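PDB 1NPS: development-specific protein S from Myxococcus xanthus, which assembles in a calcium-dependent manner on the surface of myxospores during fruiting body formation, this chain being its calcium-binding N-terminal domain. Local coordinates for residues I3-K14 / G32-V43. Numbering follows the deposited sequence.
With CA (calcium ion), chain B; CA (calcium ion), chain C.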
ATOM      1  N   ILE A   3       0.362   3.626   7.306  1.00  6.57           N
ATOM      2  CA  ILE A   3      -0.151   2.320   6.946  1.00  4.93           C
ATOM      3  C   ILE A   3       1.123   1.456   6.945  1.00  4.83           C
ATOM      4  O   ILE A   3       2.230   1.984   6.791  1.00  4.46           O
ATOM      5  CB  ILE A   3      -0.773   2.300   5.511  1.00  3.10           C
ATOM      6  CG1 ILE A   3       0.291   2.649   4.461  1.00  3.96           C
ATOM      7  CG2 ILE A   3      -1.978   3.255   5.419  1.00  2.00           C
ATOM      8  CD1 ILE A   3       0.041   2.019   3.104  1.00  4.11           C
ATOM      9  N   THR A   4       0.983   0.150   7.133  1.00  5.31           N
ATOM     10  CA  THR A   4       2.148  -0.727   7.100  1.00  5.47           C
ATOM     11  C   THR A   4       1.867  -1.785   6.026  1.00  5.54           C
ATOM     12  O   THR A   4       0.799  -2.399   6.017  1.00  5.76           O
ATOM     13  CB  THR A   4       2.423  -1.387   8.476  1.00  6.10           C
ATOM     14  OG1 THR A   4       2.339  -0.395   9.510  1.00  6.72           O
ATOM     15  CG2 THR A   4       3.816  -1.969   8.505  1.00  5.52           C
ATOM     16  N   VAL A   5       2.758  -1.873   5.044  1.00  4.73           N
ATOM     17  CA  VAL A   5       2.623  -2.833   3.955  1.00  5.26           C
ATOM     18  C   VAL A   5       3.497  -4.055   4.192  1.00  5.42           C
ATOM     19  O   VAL A   5       4.662  -3.927   4.586  1.00  6.76           O
ATOM     20  CB  VAL A   5       2.966  -2.178   2.593  1.00  5.02           C
ATOM     21  CG1 VAL A   5       1.993  -1.026   2.309  1.00  5.21           C
ATOM     22  CG2 VAL A   5       4.406  -1.676   2.583  1.00  4.78           C
ATOM     23  N   PHE A   6       2.956  -5.233   3.890  1.00  6.14           N
ATOM     24  CA  PHE A   6       3.667  -6.495   4.108  1.00  6.15           C
ATOM     25  C   PHE A   6       3.930  -7.262   2.816  1.00  7.04           C
ATOM     26  O   PHE A   6       3.149  -7.176   1.857  1.00  6.30           O
ATOM     27  CB  PHE A   6       2.875  -7.386   5.076  1.00  5.37           C
ATOM     28  CG  PHE A   6       2.746  -6.814   6.458  1.00  5.48           C
ATOM     29  CD1 PHE A   6       1.734  -5.905   6.758  1.00  5.69           C
ATOM     30  CD2 PHE A   6       3.656  -7.163   7.458  1.00  6.29           C
ATOM     31  CE1 PHE A   6       1.626  -5.349   8.030  1.00  5.96           C
ATOM     32  CE2 PHE A   6       3.557  -6.619   8.722  1.00  5.10           C
ATOM     33  CZ  PHE A   6       2.539  -5.704   9.010  1.00  5.90           C
ATOM     34  N   TYR A   7       5.049  -7.986   2.774  1.00  8.00           N
ATOM     35  CA  TYR A   7       5.387  -8.772   1.584  1.00  9.86           C
ATOM     36  C   TYR A   7       4.514 -10.005   1.377  1.00  8.98           C
ATOM     37  O   TYR A   7       4.278 -10.409   0.231  1.00  7.96           O
ATOM     38  CB  TYR A   7       6.866  -9.153   1.581  1.00 14.43           C
ATOM     39  CG  TYR A   7       7.740  -8.135   0.874  1.00 18.72           C
ATOM     40  CD1 TYR A   7       7.468  -6.760   0.967  1.00 20.51           C
ATOM     41  CD2 TYR A   7       8.820  -8.544   0.091  1.00 19.96           C
ATOM     42  CE1 TYR A   7       8.249  -5.823   0.296  1.00 21.04           C
ATOM     43  CE2 TYR A   7       9.608  -7.616  -0.587  1.00 21.60           C
ATOM     44  CZ  TYR A   7       9.317  -6.257  -0.482  1.00 22.36           C
ATOM     45  OH  TYR A   7      10.088  -5.340  -1.167  1.00 21.62           O
ATOM     46  N   ASN A   8       4.007 -10.572   2.471  1.00  7.82           N
ATOM     47  CA  ASN A   8       3.137 -11.748   2.418  1.00  8.45           C
ATOM     48  C   ASN A   8       1.780 -11.459   3.057  1.00  8.53           C
ATOM     49  O   ASN A   8       1.617 -10.466   3.779  1.00  7.02           O
ATOM     50  CB  ASN A   8       3.782 -12.950   3.116  1.00 11.24           C
ATOM     51  CG  ASN A   8       5.090 -13.378   2.467  1.00 12.94           C
ATOM     52  OD1 ASN A   8       6.087 -13.601   3.153  1.00 16.57           O
ATOM     53  ND2 ASN A   8       5.098 -13.479   1.140  1.00 16.45           N
ATOM     54  N   GLU A   9       0.799 -12.300   2.744  1.00  7.52           N
ATOM     55  CA  GLU A   9      -0.553 -12.161   3.285  1.00  8.49           C
ATOM     56  C   GLU A   9      -0.619 -12.359   4.809  1.00  8.15           C
ATOM     57  O   GLU A   9       0.322 -12.849   5.426  1.00  6.45           O
ATOM     58  CB  GLU A   9      -1.510 -13.139   2.578  1.00  9.24           C
ATOM     59  CG  GLU A   9      -1.738 -12.807   1.100  1.00 10.92           C
ATOM     60  CD  GLU A   9      -2.810 -13.652   0.425  1.00 12.21           C
ATOM     61  OE1 GLU A   9      -3.082 -14.784   0.873  1.00 13.30           O
ATOM     62  OE2 GLU A   9      -3.385 -13.179  -0.575  1.00 14.81           O
ATOM     63  N   ASP A  10      -1.740 -11.952   5.405  1.00  9.51           N
ATOM     64  CA  ASP A  10      -1.969 -12.078   6.847  1.00 10.32           C
ATOM     65  C   ASP A  10      -0.907 -11.376   7.680  1.00  9.11           C
ATOM     66  O   ASP A  10      -0.517 -11.859   8.726  1.00  6.92           O
ATOM     67  CB  ASP A  10      -2.056 -13.557   7.252  1.00 14.04           C
ATOM     68  CG  ASP A  10      -3.151 -14.307   6.503  1.00 18.08           C
ATOM     69  OD1 ASP A  10      -4.214 -13.707   6.226  1.00 20.84           O
ATOM     70  OD2 ASP A  10      -2.949 -15.496   6.191  1.00 19.72           O
ATOM     71  N   PHE A  11      -0.428 -10.244   7.180  1.00  9.80           N
ATOM     72  CA  PHE A  11       0.583  -9.437   7.859  1.00 10.14           C
ATOM     73  C   PHE A  11       1.878 -10.193   8.224  1.00 10.34           C
ATOM     74  O   PHE A  11       2.367 -10.096   9.348  1.00  8.74           O
ATOM     75  CB  PHE A  11      -0.039  -8.776   9.108  1.00 10.71           C
ATOM     76  CG  PHE A  11      -1.457  -8.273   8.893  1.00 11.37           C
ATOM     77  CD1 PHE A  11      -1.779  -7.480   7.791  1.00  9.92           C
ATOM     78  CD2 PHE A  11      -2.478  -8.636   9.770  1.00 11.70           C
ATOM     79  CE1 PHE A  11      -3.093  -7.064   7.572  1.00 10.30           C
ATOM     80  CE2 PHE A  11      -3.796  -8.217   9.547  1.00 11.09           C
ATOM     81  CZ  PHE A  11      -4.096  -7.436   8.448  1.00  9.32           C
ATOM     82  N   GLN A  12       2.448 -10.916   7.265  1.00  9.39           N
ATOM     83  CA  GLN A  12       3.687 -11.655   7.516  1.00 10.32           C
ATOM     84  C   GLN A  12       4.790 -11.127   6.617  1.00  9.01           C
ATOM     85  O   GLN A  12       4.523 -10.398   5.680  1.00  9.77           O
ATOM     86  CB  GLN A  12       3.497 -13.146   7.231  1.00 12.73           C
ATOM     87  CG  GLN A  12       2.496 -13.848   8.122  1.00 15.38           C
ATOM     88  CD  GLN A  12       3.147 -14.469   9.331  1.00 17.68           C
ATOM     89  OE1 GLN A  12       4.025 -15.321   9.205  1.00 22.02           O
ATOM     90  NE2 GLN A  12       2.713 -14.065  10.513  1.00 20.72           N
ATOM     91  N   GLY A  13       6.026 -11.527   6.884  1.00  8.48           N
ATOM     92  CA  GLY A  13       7.144 -11.091   6.067  1.00  7.50           C
ATOM     93  C   GLY A  13       7.597  -9.651   6.214  1.00  7.71           C
ATOM     94  O   GLY A  13       7.168  -8.932   7.107  1.00  6.90           O
ATOM     95  N   LYS A  14       8.490  -9.248   5.316  1.00  8.41           N
ATOM     96  CA  LYS A  14       9.060  -7.902   5.263  1.00  9.70           C
ATOM     97  C   LYS A  14       7.968  -6.841   5.351  1.00  9.29           C
ATOM     98  O   LYS A  14       6.963  -6.923   4.650  1.00  8.21           O
ATOM     99  CB  LYS A  14       9.843  -7.745   3.960  1.00 10.79           C
ATOM    100  CG  LYS A  14      10.531  -6.417   3.772  1.00 14.86           C
ATOM    101  CD  LYS A  14      11.353  -6.438   2.493  1.00 17.39           C
ATOM    102  CE  LYS A  14      12.307  -7.637   2.476  1.00 21.25           C
ATOM    103  NZ  LYS A  14      13.090  -7.787   1.203  1.00 22.64           N
ATOM    104  N   GLY A  32      12.555   0.812   0.089  1.00  8.57           N
ATOM    105  CA  GLY A  32      12.683  -0.622   0.295  1.00  8.92           C
ATOM    106  C   GLY A  32      11.474  -1.482  -0.032  1.00  8.75           C
ATOM    107  O   GLY A  32      11.367  -2.611   0.461  1.00  8.26           O
ATOM    108  N   ILE A  33      10.549  -0.944  -0.827  1.00  8.22           N
ATOM    109  CA  ILE A  33       9.342  -1.666  -1.220  1.00  8.05           C
ATOM    110  C   ILE A  33       9.437  -1.998  -2.694  1.00  9.06           C
ATOM    111  O   ILE A  33       9.210  -1.138  -3.535  1.00  8.99           O
ATOM    112  CB  ILE A  33       8.076  -0.817  -0.985  1.00  8.62           C
ATOM    113  CG1 ILE A  33       7.898  -0.554   0.515  1.00  9.21           C
ATOM    114  CG2 ILE A  33       6.833  -1.507  -1.597  1.00  8.46           C
ATOM    115  CD1 ILE A  33       6.714   0.317   0.846  1.00  8.50           C
ATOM    116  N   GLU A  34       9.799  -3.238  -2.998  1.00 10.24           N
ATOM    117  CA  GLU A  34       9.935  -3.684  -4.380  1.00 11.09           C
ATOM    118  C   GLU A  34       8.605  -3.687  -5.118  1.00  9.79           C
ATOM    119  O   GLU A  34       7.547  -3.909  -4.533  1.00  8.33           O
ATOM    120  CB  GLU A  34      10.550  -5.082  -4.434  1.00 14.23           C
ATOM    121  CG  GLU A  34      11.938  -5.158  -3.845  1.00 18.33           C
ATOM    122  CD  GLU A  34      12.291  -6.558  -3.405  1.00 20.62           C
ATOM    123  OE1 GLU A  34      12.509  -7.417  -4.285  1.00 22.91           O
ATOM    124  OE2 GLU A  34      12.348  -6.802  -2.178  1.00 23.50           O
ATOM    125  N   ASN A  35       8.679  -3.481  -6.425  1.00  9.49           N
ATOM    126  CA  ASN A  35       7.485  -3.448  -7.253  1.00  7.86           C
ATOM    127  C   ASN A  35       6.704  -4.766  -7.194  1.00  7.82           C
ATOM    128  O   ASN A  35       7.301  -5.857  -7.148  1.00  7.68           O
ATOM    129  CB  ASN A  35       7.885  -3.151  -8.688  1.00  7.18           C
ATOM    130  CG  ASN A  35       6.701  -3.007  -9.588  1.00  6.58           C
ATOM    131  OD1 ASN A  35       5.842  -2.151  -9.369  1.00  5.82           O
ATOM    132  ND2 ASN A  35       6.639  -3.848 -10.617  1.00  6.35           N
ATOM    133  N   ASN A  36       5.379  -4.660  -7.241  1.00  8.22           N
ATOM    134  CA  ASN A  36       4.473  -5.813  -7.208  1.00  8.18           C
ATOM    135  C   ASN A  36       4.859  -6.849  -6.142  1.00  7.63           C
ATOM    136  O   ASN A  36       5.077  -8.023  -6.473  1.00  7.82           O
ATOM    137  CB  ASN A  36       4.423  -6.526  -8.580  1.00  8.78           C
ATOM    138  CG  ASN A  36       4.010  -5.614  -9.741  1.00  8.28           C
ATOM    139  OD1 ASN A  36       3.352  -4.592  -9.566  1.00  6.99           O
ATOM    140  ND2 ASN A  36       4.383  -6.023 -10.954  1.00  8.88           N
ATOM    141  N   THR A  37       4.976  -6.442  -4.880  1.00  8.14           N
ATOM    142  CA  THR A  37       5.331  -7.395  -3.821  1.00  7.22           C
ATOM    143  C   THR A  37       4.374  -7.371  -2.636  1.00  6.86           C
ATOM    144  O   THR A  37       4.262  -8.359  -1.892  1.00  8.54           O
ATOM    145  CB  THR A  37       6.780  -7.195  -3.287  1.00  7.31           C
ATOM    146  OG1 THR A  37       6.949  -5.854  -2.805  1.00  9.12           O
ATOM    147  CG2 THR A  37       7.819  -7.510  -4.366  1.00  7.05           C
ATOM    148  N   ILE A  38       3.654  -6.269  -2.477  1.00  6.64           N
ATOM    149  CA  ILE A  38       2.714  -6.109  -1.376  1.00  5.34           C
ATOM    150  C   ILE A  38       1.592  -7.147  -1.404  1.00  5.57           C
ATOM    151  O   ILE A  38       0.985  -7.400  -2.441  1.00  5.84           O
ATOM    152  CB  ILE A  38       2.147  -4.688  -1.372  1.00  5.55           C
ATOM    153  CG1 ILE A  38       3.291  -3.700  -1.145  1.00  5.47           C
ATOM    154  CG2 ILE A  38       1.069  -4.551  -0.325  1.00  4.59           C
ATOM    155  CD1 ILE A  38       2.856  -2.268  -1.164  1.00  7.15           C
ATOM    156  N   SER A  39       1.347  -7.776  -0.257  1.00  5.15           N
ATOM    157  CA  SER A  39       0.321  -8.811  -0.169  1.00  4.66           C
ATOM    158  C   SER A  39      -0.691  -8.577   0.956  1.00  4.21           C
ATOM    159  O   SER A  39      -1.755  -9.198   0.995  1.00  6.22           O
ATOM    160  CB  SER A  39       0.987 -10.185  -0.051  1.00  5.02           C
ATOM    161  OG  SER A  39       1.978 -10.358  -1.067  1.00  7.18           O
ATOM    162  N   SER A  40      -0.370  -7.671   1.866  1.00  4.03           N
ATOM    163  CA  SER A  40      -1.294  -7.336   2.954  1.00  4.08           C
ATOM    164  C   SER A  40      -0.945  -5.964   3.520  1.00  4.17           C
ATOM    165  O   SER A  40       0.190  -5.491   3.369  1.00  4.45           O
ATOM    166  CB  SER A  40      -1.350  -8.438   4.036  1.00  3.30           C
ATOM    167  OG  SER A  40      -0.151  -8.586   4.772  1.00  4.77           O
ATOM    168  N   VAL A  41      -1.945  -5.277   4.067  1.00  4.10           N
ATOM    169  CA  VAL A  41      -1.752  -3.940   4.598  1.00  4.64           C
ATOM    170  C   VAL A  41      -2.563  -3.673   5.858  1.00  5.29           C
ATOM    171  O   VAL A  41      -3.702  -4.130   5.995  1.00  4.66           O
ATOM    172  CB  VAL A  41      -2.184  -2.874   3.559  1.00  6.24           C
ATOM    173  CG1 VAL A  41      -1.870  -1.472   4.066  1.00  5.05           C
ATOM    174  CG2 VAL A  41      -1.508  -3.120   2.216  1.00  5.32           C
ATOM    175  N   LYS A  42      -1.961  -2.932   6.781  1.00  5.18           N
ATOM    176  CA  LYS A  42      -2.627  -2.537   8.012  1.00  4.63           C
ATOM    177  C   LYS A  42      -2.965  -1.059   7.849  1.00  4.44           C
ATOM    178  O   LYS A  42      -2.147  -0.274   7.360  1.00  3.94           O
ATOM    179  CB  LYS A  42      -1.720  -2.739   9.233  1.00  5.17           C
ATOM    180  CG  LYS A  42      -1.527  -4.192   9.649  1.00  6.68           C
ATOM    181  CD  LYS A  42      -0.827  -4.289  10.991  1.00  5.96           C
ATOM    182  CE  LYS A  42      -0.674  -5.734  11.412  1.00  7.13           C
ATOM    183  NZ  LYS A  42       0.026  -5.874  12.714  1.00  8.05           N
ATOM    184  N   VAL A  43      -4.195  -0.692   8.174  1.00  4.72           N
ATOM    185  CA  VAL A  43      -4.610   0.692   8.060  1.00  5.72           C
ATOM    186  C   VAL A  43      -5.311   1.115   9.350  1.00  5.40           C
ATOM    187  O   VAL A  43      -6.430   0.691   9.613  1.00  5.50           O
ATOM    188  CB  VAL A  43      -5.563   0.891   6.841  1.00  5.48           C
ATOM    189  CG1 VAL A  43      -5.860   2.371   6.614  1.00  5.20           C
ATOM    190  CG2 VAL A  43      -4.960   0.271   5.594  1.00  6.14           C
TER
HETATM  191 CA    CA B  90       3.665 -10.383  -1.725  1.00 16.85          CA
HETATM  192 CA    CA C 145       2.253  -3.293 -10.998  1.00 17.16          CA
HETATM  193  O   HOH W   1      -3.172 -10.579  -1.217  1.00 10.42           O
HETATM  194  O   HOH W   2       4.999 -11.153  -2.090  1.00 42.48           O
HETATM  195  O   HOH W   3       1.558  -2.882  -9.688  1.00 43.10           O
HETATM  196  O   HOH W   4       3.067  -3.028 -12.492  1.00 60.70           O
HETATM  197  O   HOH W   5       1.253  -4.777 -11.964  1.00 20.87           O
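Thr4 and Phe6 on strand 3-6 pair antiparallel with Lys42 and Ser40 on strand 40-42, the backbone bonds including Phe6 N to Ser40 O at 2.8 Å. Ser39 and Ser40 both face Phe6 in a classic beta bulge, where Ser39 N reaches Phe6 O. Ser40 OG, set between its own backbone N and carbonyl carbon (chi1 67°), gives its proton to Asn8 O at 2.8 Å and accepts a bond from Phe11 N, tying the loop after Phe6, the bend of the hairpin between strands 3-6 and 15-18, to strand 40-42.

Apolar packing fills the face carrying Val5 and Val41: the Val5 and Ile33 side chains cross at about a right angle, with CG2 of Val5 3.5 Å from CD1 of Ile33, while Ile38 CD1 lies against Val5 CB. On the other face Lys42, extended beyond CG, runs across one face of the Phe11 ring and brings CG to Phe6 CE1.

Thr37 lies over one face of the Tyr7 ring, its CB 3.9 Å from the centroid, and Lys14 CD covers the opposite face. Tyr7 OH accepts the N-H of Glu34 (N to OH 2.8 Å) and donates to Glu34 OE2 from above the carboxylate plane; Lys14 NZ adds a salt bridge to the same oxygen at 3.6 Å. A leucine replacing Tyr7 would probably leave Glu34 N and OE2 without their hydroxyl partner and take away the ring face on which Thr37 CB rests.

Tyr7 O, Thr37 O and Ser39 OG bind one calcium ion, joined by Asn76 and a water; Asn36 OD1 binds the second with Gln53 and Ser79. Such paired sites, shared between two Greek keys, characterise calcium-binding beta/gamma-crystallin domains.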